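Local structure of solute binding protein MsmE (Bacillus subtilis subsp. subtilis str. 168, 4R6H) at residues D87-G98 with E307-S317. The protein binds melibiose, raffinose and stachyose as the solute-binding component of an ABC transporter complex that imports these sugars. Residues are numbered along the deposited sequence; the frame is centred on the assembly and turned at random. Where two conformers were deposited one is given.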
# COMPACT_ATOMS: atom_id res chain seq x y z
N ASP A 87 -7.54 -5.07 -25.97
CA ASP A 87 -8.95 -5.17 -25.69
C ASP A 87 -9.18 -4.90 -24.21
O ASP A 87 -9.68 -5.74 -23.45
CB ASP A 87 -9.52 -6.56 -26.08
CG ASP A 87 -11.02 -6.66 -25.90
OD1 ASP A 87 -11.70 -5.64 -26.13
OD2 ASP A 87 -11.50 -7.76 -25.52
N LEU A 88 -8.86 -3.67 -23.84
CA LEU A 88 -8.94 -3.25 -22.46
C LEU A 88 -10.34 -2.84 -22.07
O LEU A 88 -11.13 -2.46 -22.90
CB LEU A 88 -7.96 -2.12 -22.18
CG LEU A 88 -6.49 -2.52 -22.03
CD1 LEU A 88 -5.86 -2.85 -23.39
CD2 LEU A 88 -5.71 -1.45 -21.32
N PRO A 89 -10.63 -2.91 -20.77
CA PRO A 89 -11.83 -2.25 -20.32
C PRO A 89 -11.73 -0.76 -20.60
O PRO A 89 -10.63 -0.21 -20.74
CB PRO A 89 -11.80 -2.50 -18.80
CG PRO A 89 -10.73 -3.51 -18.57
CD PRO A 89 -9.76 -3.27 -19.65
N ASP A 90 -12.87 -0.09 -20.60
CA ASP A 90 -12.87 1.37 -20.84
C ASP A 90 -12.12 2.11 -19.72
O ASP A 90 -11.37 3.03 -19.96
CB ASP A 90 -14.29 1.90 -20.98
CG ASP A 90 -15.07 1.20 -22.10
OD1 ASP A 90 -14.52 1.09 -23.22
OD2 ASP A 90 -16.19 0.71 -21.81
N LEU A 91 -12.35 1.63 -18.52
CA LEU A 91 -11.69 2.17 -17.32
C LEU A 91 -11.13 0.99 -16.53
O LEU A 91 -11.81 -0.04 -16.38
CB LEU A 91 -12.68 2.92 -16.46
CG LEU A 91 -13.17 4.27 -16.98
CD1 LEU A 91 -14.47 4.71 -16.31
CD2 LEU A 91 -12.10 5.34 -16.80
N PHE A 92 -9.95 1.18 -15.98
CA PHE A 92 -9.31 0.11 -15.21
C PHE A 92 -8.45 0.69 -14.10
O PHE A 92 -8.02 1.82 -14.12
CB PHE A 92 -8.53 -0.83 -16.13
CG PHE A 92 -7.53 -0.15 -17.00
CD1 PHE A 92 -7.90 0.35 -18.25
CD2 PHE A 92 -6.24 0.04 -16.57
CE1 PHE A 92 -6.97 1.03 -19.02
CE2 PHE A 92 -5.31 0.69 -17.36
CZ PHE A 92 -5.68 1.19 -18.57
N ASP A 93 -8.18 -0.15 -13.12
CA ASP A 93 -7.39 0.21 -11.93
C ASP A 93 -5.93 -0.15 -12.18
O ASP A 93 -5.59 -1.31 -12.52
CB ASP A 93 -7.99 -0.58 -10.79
CG ASP A 93 -7.47 -0.18 -9.38
OD1 ASP A 93 -6.50 0.58 -9.27
OD2 ASP A 93 -8.10 -0.72 -8.40
N THR A 94 -5.05 0.83 -12.04
CA THR A 94 -3.63 0.55 -12.20
C THR A 94 -2.93 0.05 -10.92
O THR A 94 -1.82 -0.46 -11.01
CB THR A 94 -2.89 1.77 -12.77
OG1 THR A 94 -3.07 2.89 -11.90
CG2 THR A 94 -3.47 2.14 -14.13
N HIS A 95 -3.57 0.24 -9.76
CA HIS A 95 -3.16 -0.28 -8.45
C HIS A 95 -1.66 -0.32 -8.17
O HIS A 95 -1.14 -1.36 -7.74
CB HIS A 95 -3.81 -1.64 -8.20
CG HIS A 95 -3.34 -2.75 -9.10
ND1 HIS A 95 -2.59 -3.81 -8.64
CD2 HIS A 95 -3.62 -3.04 -10.39
CE1 HIS A 95 -2.36 -4.65 -9.62
NE2 HIS A 95 -2.99 -4.22 -10.70
N GLY A 96 -0.99 0.79 -8.40
CA GLY A 96 0.45 0.95 -8.10
C GLY A 96 1.40 0.63 -9.22
O GLY A 96 2.61 0.71 -9.02
N TRP A 97 0.87 0.29 -10.38
CA TRP A 97 1.66 -0.10 -11.54
C TRP A 97 1.37 0.79 -12.76
O TRP A 97 1.62 0.35 -13.88
CB TRP A 97 1.37 -1.56 -11.89
CG TRP A 97 1.73 -2.56 -10.83
CD1 TRP A 97 0.93 -3.01 -9.80
CD2 TRP A 97 2.97 -3.25 -10.71
NE1 TRP A 97 1.61 -3.92 -9.04
CE2 TRP A 97 2.86 -4.09 -9.57
CE3 TRP A 97 4.15 -3.24 -11.44
CZ2 TRP A 97 3.91 -4.93 -9.16
CZ3 TRP A 97 5.20 -4.07 -11.03
CH2 TRP A 97 5.06 -4.89 -9.89
N GLY A 98 0.86 1.99 -12.53
CA GLY A 98 0.42 2.90 -13.60
C GLY A 98 1.43 3.12 -14.72
O GLY A 98 1.14 2.90 -15.91
N GLU A 307 -0.29 5.34 -4.95
CA GLU A 307 -1.45 4.73 -5.61
C GLU A 307 -2.04 3.65 -4.78
O GLU A 307 -1.31 2.77 -4.30
CB GLU A 307 -1.03 3.98 -6.87
CG GLU A 307 -0.94 4.78 -8.12
CD GLU A 307 -0.75 3.89 -9.32
OE1 GLU A 307 0.37 3.86 -9.87
OE2 GLU A 307 -1.68 3.16 -9.70
N ARG A 308 -3.35 3.65 -4.65
CA ARG A 308 -4.04 2.52 -4.11
C ARG A 308 -5.04 2.03 -5.17
O ARG A 308 -4.80 1.01 -5.85
CB ARG A 308 -4.69 2.85 -2.75
CG ARG A 308 -5.62 1.79 -2.22
CD ARG A 308 -4.90 0.66 -1.58
NE ARG A 308 -5.83 -0.05 -0.69
CZ ARG A 308 -5.67 -1.31 -0.30
NH1 ARG A 308 -4.62 -2.02 -0.71
NH2 ARG A 308 -6.56 -1.87 0.50
N TYR A 309 -6.16 2.74 -5.29
CA TYR A 309 -7.14 2.47 -6.35
C TYR A 309 -7.15 3.64 -7.30
O TYR A 309 -7.27 4.79 -6.90
CB TYR A 309 -8.54 2.26 -5.78
CG TYR A 309 -8.63 1.20 -4.74
CD1 TYR A 309 -8.11 -0.06 -4.94
CD2 TYR A 309 -9.24 1.47 -3.54
CE1 TYR A 309 -8.25 -1.05 -3.98
CE2 TYR A 309 -9.37 0.51 -2.57
CZ TYR A 309 -8.85 -0.74 -2.80
OH TYR A 309 -8.94 -1.76 -1.86
N THR A 310 -7.11 3.34 -8.61
CA THR A 310 -7.20 4.38 -9.61
C THR A 310 -8.23 4.05 -10.69
O THR A 310 -8.69 2.91 -10.77
CB THR A 310 -5.87 4.65 -10.33
OG1 THR A 310 -5.57 3.54 -11.19
CG2 THR A 310 -4.71 4.87 -9.35
N LEU A 311 -8.59 5.07 -11.44
CA LEU A 311 -9.37 4.95 -12.67
C LEU A 311 -8.47 5.52 -13.75
O LEU A 311 -8.23 6.73 -13.80
CB LEU A 311 -10.69 5.75 -12.61
CG LEU A 311 -11.76 5.07 -11.76
CD1 LEU A 311 -12.87 6.03 -11.35
CD2 LEU A 311 -12.37 3.86 -12.49
N ALA A 312 -8.00 4.64 -14.63
CA ALA A 312 -7.28 4.98 -15.84
C ALA A 312 -8.20 4.66 -17.01
O ALA A 312 -8.96 3.69 -16.97
CB ALA A 312 -6.01 4.15 -15.94
N ALA A 313 -8.18 5.51 -18.03
CA ALA A 313 -9.00 5.29 -19.24
C ALA A 313 -8.13 4.67 -20.29
O ALA A 313 -6.96 5.04 -20.49
CB ALA A 313 -9.60 6.60 -19.74
N TRP A 314 -8.69 3.73 -21.02
CA TRP A 314 -7.95 3.17 -22.15
C TRP A 314 -7.95 4.19 -23.30
O TRP A 314 -9.01 4.62 -23.74
CB TRP A 314 -8.64 1.91 -22.61
CG TRP A 314 -7.97 1.23 -23.77
CD1 TRP A 314 -6.66 1.28 -24.12
CD2 TRP A 314 -8.62 0.36 -24.71
NE1 TRP A 314 -6.44 0.48 -25.24
CE2 TRP A 314 -7.62 -0.10 -25.60
CE3 TRP A 314 -9.92 -0.08 -24.86
CZ2 TRP A 314 -7.92 -0.96 -26.68
CZ3 TRP A 314 -10.22 -0.99 -25.94
CH2 TRP A 314 -9.22 -1.40 -26.81
N LYS A 315 -6.74 4.54 -23.75
CA LYS A 315 -6.58 5.57 -24.79
C LYS A 315 -7.32 5.22 -26.08
O LYS A 315 -7.76 6.12 -26.79
CB LYS A 315 -5.10 5.83 -25.07
CG LYS A 315 -4.35 4.72 -25.78
CD LYS A 315 -2.88 5.08 -26.00
CE LYS A 315 -2.13 3.97 -26.71
NZ LYS A 315 -2.42 3.92 -28.17
N ASP A 316 -7.46 3.94 -26.36
CA ASP A 316 -8.11 3.51 -27.58
C ASP A 316 -9.54 3.02 -27.35
O ASP A 316 -10.13 2.44 -28.24
CB ASP A 316 -7.20 2.51 -28.31
CG ASP A 316 -5.93 3.16 -28.81
OD1 ASP A 316 -5.96 4.35 -29.21
OD2 ASP A 316 -4.87 2.52 -28.73
N SER A 317 -10.13 3.32 -26.19
CA SER A 317 -11.52 2.97 -25.97
C SER A 317 -12.44 3.70 -26.93
O SER A 317 -12.32 4.91 -27.08
CB SER A 317 -11.98 3.35 -24.56
OG SER A 317 -13.39 3.19 -24.38
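Phe92 and Ala312 form a hydrogen-bonded antiparallel pair, Phe92 N to Ala312 O and Ala312 N to Phe92 O both 2.9 Å, beside the non-hydrogen-bonded pair of Leu91 and Ala313; a further backbone bond runs from Trp314 N to Asp90 O. The methyl of Ala312 sits over the Phe92 ring as a CH-pi contact, CB 4.1 Å from the ring centroid. On the other sheet face Leu91 CD2 meets Ala313 CB, and helix 320-331 covers Leu91. Past Phe92, carboxylates and hydroxyls supply most hydrogen bonds, several to backbone N-H groups. Asp93 OD1 accepts Thr310 N at 2.9 Å and, in an Asx turn, His95 N, the two donors arriving from opposite faces of the carboxylate, while OD2 turns to Thr40. In one lobe of this two-lobed solute-binding protein, crystallised open, strand 310-313 is the middle of a three-stranded antiparallel sheet, between strands 91-92 and 136-137, bringing together segments separated by 208 residues. Glu307 reaches into the type I' turn Thr94 to Trp97. Its OE2 takes Thr94 OG1 at 2.6 Å and Gly96 N at 2.8 Å from opposite faces, and OE1 receives the longer bond from Gly98 N through its syn lone pair; together the three restrict the carboxylate's rotation. Thr94 OG1 in turn accepts from Thr310 OG1 at 2.7 Å. At the far end Trp314, its CG anti to the backbone N (chi1 -180°), lays one indole face on Leu88 CB; its own turn, at Asp316 and Ser317, backs the other. Ser317 OG donates to Asp90 OD1 from above the carboxylate plane at 2.7 Å.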